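Local coordinates for protein serine protease (PDB 3WY8) that hydrolyses peptide bonds as a trypsin-like serine protease, with a proteolytic activity that extends to keratin, at residues 14-19 with 23-28; 43-46 with 51-54; 115-120 with 211-216. All coordinates share one frame; numbering follows the deposited sequence.

Contact 1 (14-19 with 23-28); sequences IFFTLG and YVCSGN
Phe16 and Tyr23 meet where two antiparallel strands of a beta hairpin bring an aromatic pair onto the same side of the sheet. Tyr23 CB sits over one face of the Phe16 ring, 3.4 Å from Phe16 CZ and displaced toward the rim, a CH-pi contact. The two rings beyond it are inclined by 38°, neither stacked nor T-shaped. With CG of Phe16 placed between the backbone N and the carbonyl carbon (chi1 68°), its ring leans across segment 23-28 far enough for CE2 to come within 3.6 Å of Cys25 SG. This is an oblique sulfur-aromatic contact. Ile14 continues the buried face: its CD1 packs over the backbone of Ser26 and Gly27, 3.3 Å from Ser26 O. Two hydrogen-bonded pairs, Ile14 with Cys25 and Phe16 with Tyr23, supply four backbone bonds, among them Ile14 N to Cys25 O at 2.8 Å. At the intervening non-hydrogen-bonded pair, Val24 CA approaches Ile14 O.

The other face is looser. Phe15 and Val24 lie side by side there, partly exposed, with Phe15 CD1 3.8 Å from Val24 CG1. At the turn end of the Phe16 face, the exposed Tyr23 ring sets its edge near the Leu18 carbonyl, CE2 being 3.4 Å from Leu18 O. A water donates to Leu18 O and is also hydrogen-bonded to Tyr23 OH, tying the phenol to the hairpin end.

The hairpin belongs to the first, closed barrel of the chymotrypsin-like fold. Cys25 is disulfide-bonded to Cys44 and touches Ser171, the probable nucleophile. The chemistry is thus divided: apolar and sulfur contacts fill the buried face, which borders the likely catalytic centre through Cys25, while a water serves the polar end near the turn.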
ATOM      1  N   ILE A  14       3.636  -8.115   0.644  1.00 16.55           N
ATOM      2  CA  ILE A  14       3.384  -8.550  -0.730  1.00 16.58           C
ATOM      3  C   ILE A  14       4.665  -9.083  -1.356  1.00 16.89           C
ATOM      4  O   ILE A  14       5.723  -8.459  -1.240  1.00 16.75           O
ATOM      5  CB  ILE A  14       2.834  -7.390  -1.594  1.00 16.58           C
ATOM      6  CG1 ILE A  14       1.466  -6.933  -1.074  1.00 16.49           C
ATOM      7  CG2 ILE A  14       2.726  -7.793  -3.065  1.00 17.38           C
ATOM      8  CD1 ILE A  14       1.024  -5.573  -1.618  1.00 17.05           C
ATOM      9  N   PHE A  15       4.558 -10.245  -1.996  1.00 17.02           N
ATOM     10  CA  PHE A  15       5.638 -10.815  -2.799  1.00 17.39           C
ATOM     11  C   PHE A  15       5.132 -10.855  -4.230  1.00 17.52           C
ATOM     12  O   PHE A  15       4.046 -11.387  -4.492  1.00 17.62           O
ATOM     13  CB  PHE A  15       5.965 -12.235  -2.336  1.00 17.37           C
ATOM     14  CG  PHE A  15       6.487 -12.318  -0.927  1.00 17.23           C
ATOM     15  CD1 PHE A  15       7.859 -12.384  -0.685  1.00 17.24           C
ATOM     16  CD2 PHE A  15       5.610 -12.346   0.158  1.00 17.37           C
ATOM     17  CE1 PHE A  15       8.351 -12.469   0.613  1.00 16.84           C
ATOM     18  CE2 PHE A  15       6.093 -12.437   1.462  1.00 17.51           C
ATOM     19  CZ  PHE A  15       7.467 -12.503   1.690  1.00 16.84           C
ATOM     20  N   PHE A  16       5.895 -10.296  -5.163  1.00 17.58           N
ATOM     21  CA  PHE A  16       5.407 -10.237  -6.539  1.00 17.49           C
ATOM     22  C   PHE A  16       6.471 -10.366  -7.620  1.00 17.73           C
ATOM     23  O   PHE A  16       7.665 -10.220  -7.352  1.00 17.49           O
ATOM     24  CB  PHE A  16       4.515  -8.998  -6.763  1.00 17.70           C
ATOM     25  CG  PHE A  16       5.245  -7.678  -6.694  1.00 17.92           C
ATOM     26  CD1 PHE A  16       5.515  -6.962  -7.855  1.00 18.64           C
ATOM     27  CD2 PHE A  16       5.626  -7.135  -5.470  1.00 17.95           C
ATOM     28  CE1 PHE A  16       6.175  -5.729  -7.808  1.00 18.11           C
ATOM     29  CE2 PHE A  16       6.287  -5.900  -5.409  1.00 17.91           C
ATOM     30  CZ  PHE A  16       6.559  -5.199  -6.583  1.00 18.77           C
ATOM     31  N   THR A  17       6.016 -10.683  -8.830  1.00 17.86           N
ATOM     32  CA  THR A  17       6.876 -10.735 -10.001  1.00 18.63           C
ATOM     33  C   THR A  17       6.384  -9.679 -10.982  1.00 18.77           C
ATOM     34  O   THR A  17       5.215  -9.676 -11.368  1.00 18.66           O
ATOM     35  CB  THR A  17       6.873 -12.138 -10.648  1.00 18.92           C
ATOM     36  OG1 THR A  17       7.281 -13.109  -9.673  1.00 18.91           O
ATOM     37  CG2 THR A  17       7.830 -12.192 -11.828  1.00 19.14           C
ATOM     38  N   LEU A  18       7.283  -8.778 -11.365  1.00 19.17           N
ATOM     39  CA  LEU A  18       6.946  -7.676 -12.253  1.00 19.64           C
ATOM     40  C   LEU A  18       8.083  -7.453 -13.240  1.00 19.96           C
ATOM     41  O   LEU A  18       9.236  -7.284 -12.841  1.00 20.06           O
ATOM     42  CB  LEU A  18       6.671  -6.400 -11.448  1.00 19.81           C
ATOM     43  CG  LEU A  18       6.271  -5.131 -12.210  1.00 19.55           C
ATOM     44  CD1 LEU A  18       4.938  -5.307 -12.924  1.00 19.87           C
ATOM     45  CD2 LEU A  18       6.219  -3.939 -11.264  1.00 19.56           C
ATOM     46  N   GLY A  19       7.752  -7.463 -14.529  1.00 20.64           N
ATOM     47  CA  GLY A  19       8.759  -7.338 -15.583  1.00 21.05           C
ATOM     48  C   GLY A  19       9.801  -8.441 -15.499  1.00 21.28           C
ATOM     49  O   GLY A  19      10.965  -8.240 -15.866  1.00 21.86           O
ATOM     50  N   TYR A  23      10.126  -8.963  -6.381  1.00 19.64           N
ATOM     51  CA  TYR A  23      10.135  -7.803  -5.495  1.00 19.43           C
ATOM     52  C   TYR A  23       9.239  -8.010  -4.277  1.00 19.18           C
ATOM     53  O   TYR A  23       8.426  -8.937  -4.239  1.00 19.31           O
ATOM     54  CB  TYR A  23       9.635  -6.564  -6.249  1.00 19.42           C
ATOM     55  CG  TYR A  23      10.398  -6.196  -7.499  1.00 20.91           C
ATOM     56  CD1 TYR A  23      11.663  -5.611  -7.420  1.00 22.01           C
ATOM     57  CD2 TYR A  23       9.844  -6.405  -8.761  1.00 21.55           C
ATOM     58  CE1 TYR A  23      12.367  -5.255  -8.571  1.00 22.90           C
ATOM     59  CE2 TYR A  23      10.540  -6.053  -9.923  1.00 22.88           C
ATOM     60  CZ  TYR A  23      11.800  -5.482  -9.816  1.00 23.23           C
ATOM     61  OH  TYR A  23      12.499  -5.130 -10.949  1.00 24.30           O
ATOM     62  N   VAL A  24       9.385  -7.129  -3.289  1.00 19.07           N
ATOM     63  CA  VAL A  24       8.456  -7.066  -2.159  1.00 18.82           C
ATOM     64  C   VAL A  24       7.818  -5.695  -2.016  1.00 18.45           C
ATOM     65  O   VAL A  24       8.388  -4.679  -2.427  1.00 18.55           O
ATOM     66  CB  VAL A  24       9.105  -7.433  -0.797  1.00 19.13           C
ATOM     67  CG1 VAL A  24       9.316  -8.919  -0.685  1.00 19.93           C
ATOM     68  CG2 VAL A  24      10.391  -6.639  -0.559  1.00 19.19           C
ATOM     69  N   CYS A  25       6.631  -5.689  -1.420  1.00 17.84           N
ATOM     70  CA  CYS A  25       5.915  -4.472  -1.083  1.00 17.29           C
ATOM     71  C   CYS A  25       5.078  -4.721   0.168  1.00 16.83           C
ATOM     72  O   CYS A  25       5.219  -5.755   0.826  1.00 16.31           O
ATOM     73  CB  CYS A  25       5.023  -4.036  -2.248  1.00 17.87           C
ATOM     74  SG  CYS A  25       5.817  -2.937  -3.463  1.00 18.33           S
ATOM     75  N   SER A  26       4.216  -3.764   0.491  1.00 16.16           N
ATOM     76  CA  SER A  26       3.282  -3.886   1.597  1.00 16.09           C
ATOM     77  C   SER A  26       1.899  -3.486   1.095  1.00 15.95           C
ATOM     78  O   SER A  26       1.778  -2.809   0.069  1.00 15.74           O
ATOM     79  CB  SER A  26       3.718  -2.985   2.755  1.00 16.36           C
ATOM     80  OG  SER A  26       5.056  -3.271   3.119  1.00 16.15           O
ATOM     81  N   GLY A  27       0.861  -3.912   1.802  1.00 15.72           N
ATOM     82  CA  GLY A  27      -0.503  -3.632   1.381  1.00 15.61           C
ATOM     83  C   GLY A  27      -1.497  -3.748   2.515  1.00 15.61           C
ATOM     84  O   GLY A  27      -1.129  -4.041   3.658  1.00 14.97           O
ATOM     85  N   ASN A  28      -2.766  -3.524   2.189  1.00 15.50           N
ATOM     86  CA  ASN A  28      -3.808  -3.481   3.204  1.00 15.52           C
ATOM     87  C   ASN A  28      -5.141  -3.959   2.661  1.00 15.53           C
ATOM     88  O   ASN A  28      -5.542  -3.570   1.561  1.00 15.41           O
ATOM     89  CB  ASN A  28      -3.946  -2.047   3.725  1.00 15.35           C
ATOM     90  CG  ASN A  28      -4.802  -1.953   4.964  1.00 15.92           C
ATOM     91  OD1 ASN A  28      -4.631  -2.719   5.915  1.00 16.92           O
ATOM     92  ND2 ASN A  28      -5.716  -0.995   4.973  1.00 16.34           N
TER
HETATM   93  O   HOH W   1      11.292  -5.488 -13.401  1.00 29.35           O

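Contact 2 (43-46 with 51-54); sequences HCLN and AYAT
Asn46 points its side-chain amide at the face of Tyr52, with ND2 3.4 Å above the ring plane and over its centre. The amide plane stands steeply, at about 75° to the ring, so the nitrogen and not the flat side of the amide meets the aromatic surface. CG of Asn46 is anti to the backbone N (chi1 180°), which carries the amide out toward segment 51-54. Two further hydrogen bonds fix the rotation of the amide: OD1 accepts from Gly48 N, and ND2 donates to Gly50 O.

Leu45 approaches Tyr52 differently. The two side chains run alongside each other, pointing the same way, with Leu45 CD1 3.9 Å from Tyr52 CE1, and Leu77 of strand 72-78 packs against both. The backbones are joined by a single bridge. Ala53 N donates to Leu45 O at 2.8 Å, and Tyr52 CA adds a CA-H...O contact to that oxygen at 3.3 Å.

At its far end Tyr52 OH is hydrogen-bonded to Ala79 N. Exchanging Tyr52 for an alanine would probably leave the Asn46 amide without its aromatic face, Ala79 N without the phenolic oxygen, and a gap beside Leu45.

The contact closes the loop that follows His43 and Cys44, where His43 is hydrogen-bonded to Asp92 and Ser171 in an arrangement consistent with a catalytic triad. Chemically, a polar amide with its own hydrogen bonds can be buried against an aromatic face, whose pi electrons probably complement the partly positive N-H group.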
ATOM      1  N   HIS A  43       3.235   1.116  -8.319  1.00 16.64           N
ATOM      2  CA  HIS A  43       4.533   0.506  -8.643  1.00 16.75           C
ATOM      3  C   HIS A  43       4.764  -0.866  -8.003  1.00 17.08           C
ATOM      4  O   HIS A  43       5.754  -1.540  -8.305  1.00 17.33           O
ATOM      5  CB  HIS A  43       5.700   1.491  -8.410  1.00 16.85           C
ATOM      6  CG  HIS A  43       6.128   1.637  -6.981  1.00 16.83           C
ATOM      7  ND1 HIS A  43       5.758   2.709  -6.196  1.00 17.51           N
ATOM      8  CD2 HIS A  43       6.952   0.880  -6.219  1.00 17.92           C
ATOM      9  CE1 HIS A  43       6.309   2.586  -5.001  1.00 16.98           C
ATOM     10  NE2 HIS A  43       7.042   1.487  -4.990  1.00 17.34           N
ATOM     11  N   CYS A  44       3.831  -1.289  -7.152  1.00 16.98           N
ATOM     12  CA  CYS A  44       3.876  -2.619  -6.553  1.00 17.65           C
ATOM     13  C   CYS A  44       3.115  -3.654  -7.380  1.00 17.62           C
ATOM     14  O   CYS A  44       3.075  -4.828  -7.017  1.00 18.25           O
ATOM     15  CB  CYS A  44       3.317  -2.598  -5.127  1.00 17.71           C
ATOM     16  SG  CYS A  44       4.310  -1.658  -3.930  1.00 19.44           S
ATOM     17  N   LEU A  45       2.504  -3.230  -8.482  1.00 17.85           N
ATOM     18  CA  LEU A  45       1.773  -4.183  -9.323  1.00 17.92           C
ATOM     19  C   LEU A  45       1.764  -3.865 -10.821  1.00 18.23           C
ATOM     20  O   LEU A  45       1.178  -4.609 -11.607  1.00 18.24           O
ATOM     21  CB  LEU A  45       0.344  -4.414  -8.788  1.00 17.65           C
ATOM     22  CG  LEU A  45      -0.609  -3.236  -8.561  1.00 17.80           C
ATOM     23  CD1 LEU A  45      -0.997  -2.560  -9.881  1.00 18.12           C
ATOM     24  CD2 LEU A  45      -1.856  -3.733  -7.837  1.00 17.84           C
ATOM     25  N   ASN A  46       2.401  -2.763 -11.209  1.00 18.50           N
ATOM     26  CA  ASN A  46       2.469  -2.376 -12.618  1.00 18.94           C
ATOM     27  C   ASN A  46       3.761  -1.617 -12.892  1.00 19.37           C
ATOM     28  O   ASN A  46       4.163  -0.771 -12.093  1.00 19.33           O
ATOM     29  CB  ASN A  46       1.242  -1.543 -13.015  1.00 18.92           C
ATOM     30  CG  ASN A  46       1.270  -1.119 -14.478  1.00 19.22           C
ATOM     31  OD1 ASN A  46       1.964  -0.176 -14.840  1.00 19.64           O
ATOM     32  ND2 ASN A  46       0.515  -1.822 -15.319  1.00 19.35           N
ATOM     33  N   ALA A  51       3.505  -3.389 -18.200  1.00 21.38           N
ATOM     34  CA  ALA A  51       2.725  -4.567 -17.871  1.00 21.25           C
ATOM     35  C   ALA A  51       2.352  -4.607 -16.394  1.00 21.13           C
ATOM     36  O   ALA A  51       3.036  -4.023 -15.548  1.00 20.90           O
ATOM     37  CB  ALA A  51       3.493  -5.825 -18.256  1.00 21.45           C
ATOM     38  N   TYR A  52       1.251  -5.288 -16.103  1.00 21.08           N
ATOM     39  CA  TYR A  52       0.901  -5.640 -14.737  1.00 20.46           C
ATOM     40  C   TYR A  52       1.758  -6.809 -14.253  1.00 20.39           C
ATOM     41  O   TYR A  52       2.329  -7.547 -15.062  1.00 20.27           O
ATOM     42  CB  TYR A  52      -0.584  -5.987 -14.638  1.00 20.76           C
ATOM     43  CG  TYR A  52      -1.487  -4.774 -14.616  1.00 20.81           C
ATOM     44  CD1 TYR A  52      -1.706  -4.069 -13.433  1.00 21.03           C
ATOM     45  CD2 TYR A  52      -2.128  -4.334 -15.775  1.00 22.03           C
ATOM     46  CE1 TYR A  52      -2.539  -2.952 -13.400  1.00 21.50           C
ATOM     47  CE2 TYR A  52      -2.961  -3.213 -15.753  1.00 22.98           C
ATOM     48  CZ  TYR A  52      -3.161  -2.531 -14.560  1.00 22.34           C
ATOM     49  OH  TYR A  52      -3.982  -1.427 -14.522  1.00 22.03           O
ATOM     50  N   ALA A  53       1.852  -6.960 -12.932  1.00 20.21           N
ATOM     51  CA  ALA A  53       2.566  -8.072 -12.312  1.00 20.21           C
ATOM     52  C   ALA A  53       2.005  -9.412 -12.776  1.00 20.35           C
ATOM     53  O   ALA A  53       0.795  -9.558 -12.937  1.00 20.30           O
ATOM     54  CB  ALA A  53       2.489  -7.967 -10.794  1.00 20.22           C
ATOM     55  N   THR A  54       2.893 -10.379 -12.989  1.00 20.43           N
ATOM     56  CA  THR A  54       2.490 -11.711 -13.447  1.00 20.91           C
ATOM     57  C   THR A  54       2.148 -12.649 -12.288  1.00 21.01           C
ATOM     58  O   THR A  54       1.474 -13.663 -12.478  1.00 21.46           O
ATOM     59  CB  THR A  54       3.553 -12.350 -14.360  1.00 20.85           C
ATOM     60  OG1 THR A  54       4.833 -12.298 -13.718  1.00 21.17           O
ATOM     61  CG2 THR A  54       3.624 -11.605 -15.697  1.00 21.22           C
TER

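Contact 3 (115-120 with 211-216); sequences VQFNAA and STYNTA
Val115 and Phe117 both pack on Tyr213, each in its own way. The CH-pi contact belongs to Val115. Its CG2 stands over one face of the Tyr213 ring, offset toward the rim at the hydroxyl end and 3.7 Å from Tyr213 CZ; the Val115 and Tyr213 side chains come from opposite directions.

The aromatic contact involves Phe117, whose side chain crosses that of Tyr213 at about a right angle. The outer atoms CZ and CE2 of the phenyl group do the touching: Phe117 CZ is 3.6 Å from Tyr213 CB, and Phe117 CE2 is equally close to Tyr213 CD2. Ring planes inclined at 38° make this an oblique pair. With CG of Tyr213 anti to its own N (chi1 163°), the ring projects from the helix between these two neighbours and the first barrel.

In the two-barrel chymotrypsin-like fold, 115-120 is part of the connection that leads into the second barrel, and helix 207-218 is the C-terminal helix that returns to pack on the first. Phe95 of that first barrel meets the Tyr213 ring edge-to-face, and Trp205 lies against Phe117 with nearly parallel planes.

Polar interactions take no part between the two segments themselves. Tyr213 OH is hydrogen-bonded instead to Thr31 O, which pins the far end of the ring, and Asn118 ND2 is bonded to Gln210 OE1, one residue ahead of segment 211-216.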
ATOM      1  N   VAL A 115     -12.009   3.336   3.757  1.00 18.45           N
ATOM      2  CA  VAL A 115     -11.204   4.235   2.926  1.00 18.47           C
ATOM      3  C   VAL A 115     -11.808   5.633   2.848  1.00 18.45           C
ATOM      4  O   VAL A 115     -13.019   5.805   3.018  1.00 18.77           O
ATOM      5  CB  VAL A 115     -10.980   3.673   1.488  1.00 18.61           C
ATOM      6  CG1 VAL A 115     -10.046   2.474   1.522  1.00 18.88           C
ATOM      7  CG2 VAL A 115     -12.305   3.314   0.808  1.00 19.34           C
ATOM      8  N   GLN A 116     -10.951   6.623   2.601  1.00 18.13           N
ATOM      9  CA  GLN A 116     -11.376   8.001   2.382  1.00 18.25           C
ATOM     10  C   GLN A 116     -10.726   8.562   1.128  1.00 17.99           C
ATOM     11  O   GLN A 116      -9.541   8.321   0.871  1.00 17.73           O
ATOM     12  CB  GLN A 116     -11.012   8.895   3.572  1.00 18.62           C
ATOM     13  CG  GLN A 116     -11.752   8.590   4.867  1.00 19.69           C
ATOM     14  CD  GLN A 116     -13.235   8.925   4.821  1.00 22.26           C
ATOM     15  OE1 GLN A 116     -13.685   9.735   4.004  1.00 23.62           O
ATOM     16  NE2 GLN A 116     -14.002   8.308   5.715  1.00 22.83           N
ATOM     17  N   PHE A 117     -11.516   9.306   0.356  1.00 17.96           N
ATOM     18  CA  PHE A 117     -11.028  10.023  -0.818  1.00 17.91           C
ATOM     19  C   PHE A 117     -11.456  11.479  -0.735  1.00 18.13           C
ATOM     20  O   PHE A 117     -12.402  11.812  -0.011  1.00 18.33           O
ATOM     21  CB  PHE A 117     -11.556   9.380  -2.109  1.00 17.90           C
ATOM     22  CG  PHE A 117     -11.218   7.926  -2.231  1.00 17.61           C
ATOM     23  CD1 PHE A 117      -9.981   7.526  -2.726  1.00 17.98           C
ATOM     24  CD2 PHE A 117     -12.129   6.953  -1.824  1.00 18.11           C
ATOM     25  CE1 PHE A 117      -9.658   6.167  -2.828  1.00 17.99           C
ATOM     26  CE2 PHE A 117     -11.818   5.602  -1.918  1.00 18.02           C
ATOM     27  CZ  PHE A 117     -10.583   5.207  -2.416  1.00 18.10           C
ATOM     28  N   ASN A 118     -10.741  12.339  -1.461  1.00 18.40           N
ATOM     29  CA  ASN A 118     -11.057  13.766  -1.546  1.00 18.59           C
ATOM     30  C   ASN A 118     -11.113  14.441  -0.179  1.00 18.72           C
ATOM     31  O   ASN A 118     -11.966  15.294   0.075  1.00 18.42           O
ATOM     32  CB  ASN A 118     -12.354  13.975  -2.337  1.00 19.12           C
ATOM     33  CG  ASN A 118     -12.394  13.133  -3.586  1.00 19.97           C
ATOM     34  OD1 ASN A 118     -11.531  13.265  -4.457  1.00 22.58           O
ATOM     35  ND2 ASN A 118     -13.368  12.229  -3.665  1.00 22.35           N
ATOM     36  N   ALA A 119     -10.189  14.038   0.692  1.00 18.23           N
ATOM     37  CA  ALA A 119     -10.079  14.591   2.036  1.00 18.18           C
ATOM     38  C   ALA A 119      -9.147  15.800   2.040  1.00 18.01           C
ATOM     39  O   ALA A 119      -8.560  16.153   1.013  1.00 17.89           O
ATOM     40  CB  ALA A 119      -9.582  13.526   3.007  1.00 18.16           C
ATOM     41  N   ALA A 120      -9.022  16.433   3.200  1.00 18.07           N
ATOM     42  CA  ALA A 120      -8.149  17.592   3.356  1.00 18.43           C
ATOM     43  C   ALA A 120      -6.674  17.230   3.174  1.00 18.37           C
ATOM     44  O   ALA A 120      -6.268  16.097   3.430  1.00 18.15           O
ATOM     45  CB  ALA A 120      -8.363  18.208   4.718  1.00 18.69           C
ATOM     46  N   SER A 211     -11.768   6.487  -8.475  1.00 19.12           N
ATOM     47  CA  SER A 211     -12.358   5.770  -9.609  1.00 19.61           C
ATOM     48  C   SER A 211     -11.745   4.380  -9.800  1.00 19.57           C
ATOM     49  O   SER A 211     -12.453   3.418 -10.129  1.00 19.53           O
ATOM     50  CB  SER A 211     -12.242   6.597 -10.890  1.00 19.96           C
ATOM     51  OG  SER A 211     -13.138   7.697 -10.853  1.00 22.02           O
ATOM     52  N   THR A 212     -10.434   4.274  -9.581  1.00 19.51           N
ATOM     53  CA  THR A 212      -9.743   2.985  -9.654  1.00 19.44           C
ATOM     54  C   THR A 212     -10.221   2.066  -8.537  1.00 18.99           C
ATOM     55  O   THR A 212     -10.478   0.886  -8.768  1.00 18.65           O
ATOM     56  CB  THR A 212      -8.205   3.150  -9.605  1.00 19.53           C
ATOM     57  OG1 THR A 212      -7.790   4.042 -10.647  1.00 20.87           O
ATOM     58  CG2 THR A 212      -7.512   1.812  -9.811  1.00 19.86           C
ATOM     59  N   TYR A 213     -10.350   2.615  -7.330  1.00 18.67           N
ATOM     60  CA  TYR A 213     -10.885   1.859  -6.203  1.00 18.86           C
ATOM     61  C   TYR A 213     -12.291   1.328  -6.516  1.00 19.20           C
ATOM     62  O   TYR A 213     -12.586   0.154  -6.270  1.00 19.01           O
ATOM     63  CB  TYR A 213     -10.892   2.707  -4.923  1.00 18.77           C
ATOM     64  CG  TYR A 213     -11.796   2.145  -3.855  1.00 18.70           C
ATOM     65  CD1 TYR A 213     -11.399   1.054  -3.082  1.00 18.27           C
ATOM     66  CD2 TYR A 213     -13.064   2.684  -3.638  1.00 17.92           C
ATOM     67  CE1 TYR A 213     -12.238   0.521  -2.111  1.00 18.71           C
ATOM     68  CE2 TYR A 213     -13.912   2.158  -2.672  1.00 19.44           C
ATOM     69  CZ  TYR A 213     -13.493   1.077  -1.912  1.00 19.58           C
ATOM     70  OH  TYR A 213     -14.333   0.557  -0.953  1.00 20.16           O
ATOM     71  N   ASN A 214     -13.138   2.196  -7.070  1.00 19.72           N
ATOM     72  CA  ASN A 214     -14.532   1.857  -7.368  1.00 20.15           C
ATOM     73  C   ASN A 214     -14.663   0.656  -8.298  1.00 20.25           C
ATOM     74  O   ASN A 214     -15.458  -0.252  -8.033  1.00 20.22           O
ATOM     75  CB  ASN A 214     -15.272   3.062  -7.961  1.00 20.49           C
ATOM     76  CG  ASN A 214     -15.586   4.135  -6.924  1.00 21.71           C
ATOM     77  OD1 ASN A 214     -15.645   3.870  -5.722  1.00 22.50           O
ATOM     78  ND2 ASN A 214     -15.802   5.356  -7.397  1.00 23.16           N
ATOM     79  N   THR A 215     -13.872   0.640  -9.370  1.00 20.09           N
ATOM     80  CA  THR A 215     -13.884  -0.497 -10.300  1.00 20.44           C
ATOM     81  C   THR A 215     -13.308  -1.773  -9.665  1.00 20.30           C
ATOM     82  O   THR A 215     -13.880  -2.856  -9.806  1.00 19.64           O
ATOM     83  CB  THR A 215     -13.241  -0.158 -11.686  1.00 20.68           C
ATOM     84  OG1 THR A 215     -13.434  -1.254 -12.589  1.00 20.99           O
ATOM     85  CG2 THR A 215     -11.747   0.152 -11.578  1.00 21.49           C
ATOM     86  N   ALA A 216     -12.201  -1.635  -8.939  1.00 20.17           N
ATOM     87  CA  ALA A 216     -11.582  -2.778  -8.269  1.00 20.23           C
ATOM     88  C   ALA A 216     -12.525  -3.406  -7.246  1.00 20.34           C
ATOM     89  O   ALA A 216     -12.684  -4.624  -7.211  1.00 20.13           O
ATOM     90  CB  ALA A 216     -10.275  -2.365  -7.605  1.00 20.18           C
TER

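How the contacts relate
Contacts 1 and 2 form one continuous region, their centres 8 Å apart. The disulfide joins Cys25 SG to Cys44 SG at 2.0 Å, Thr17 O and Thr54 N are 2.9 Å apart in a probable hydrogen bond, and Phe16 CE1 packs 3.3 Å from Cys44 O. Both border the probable Ser171-His43-Asp92 triad: contact 2 contains the histidine, and Cys25 of contact 1 touches the serine. Contact 3 stands apart, its centre about 21 Å from that of contact 1 and 20 Å from that of contact 2, with nearest atoms about 7 Å away in each case. Contacts 1 and 3 lie on opposite sides of the chain's centre.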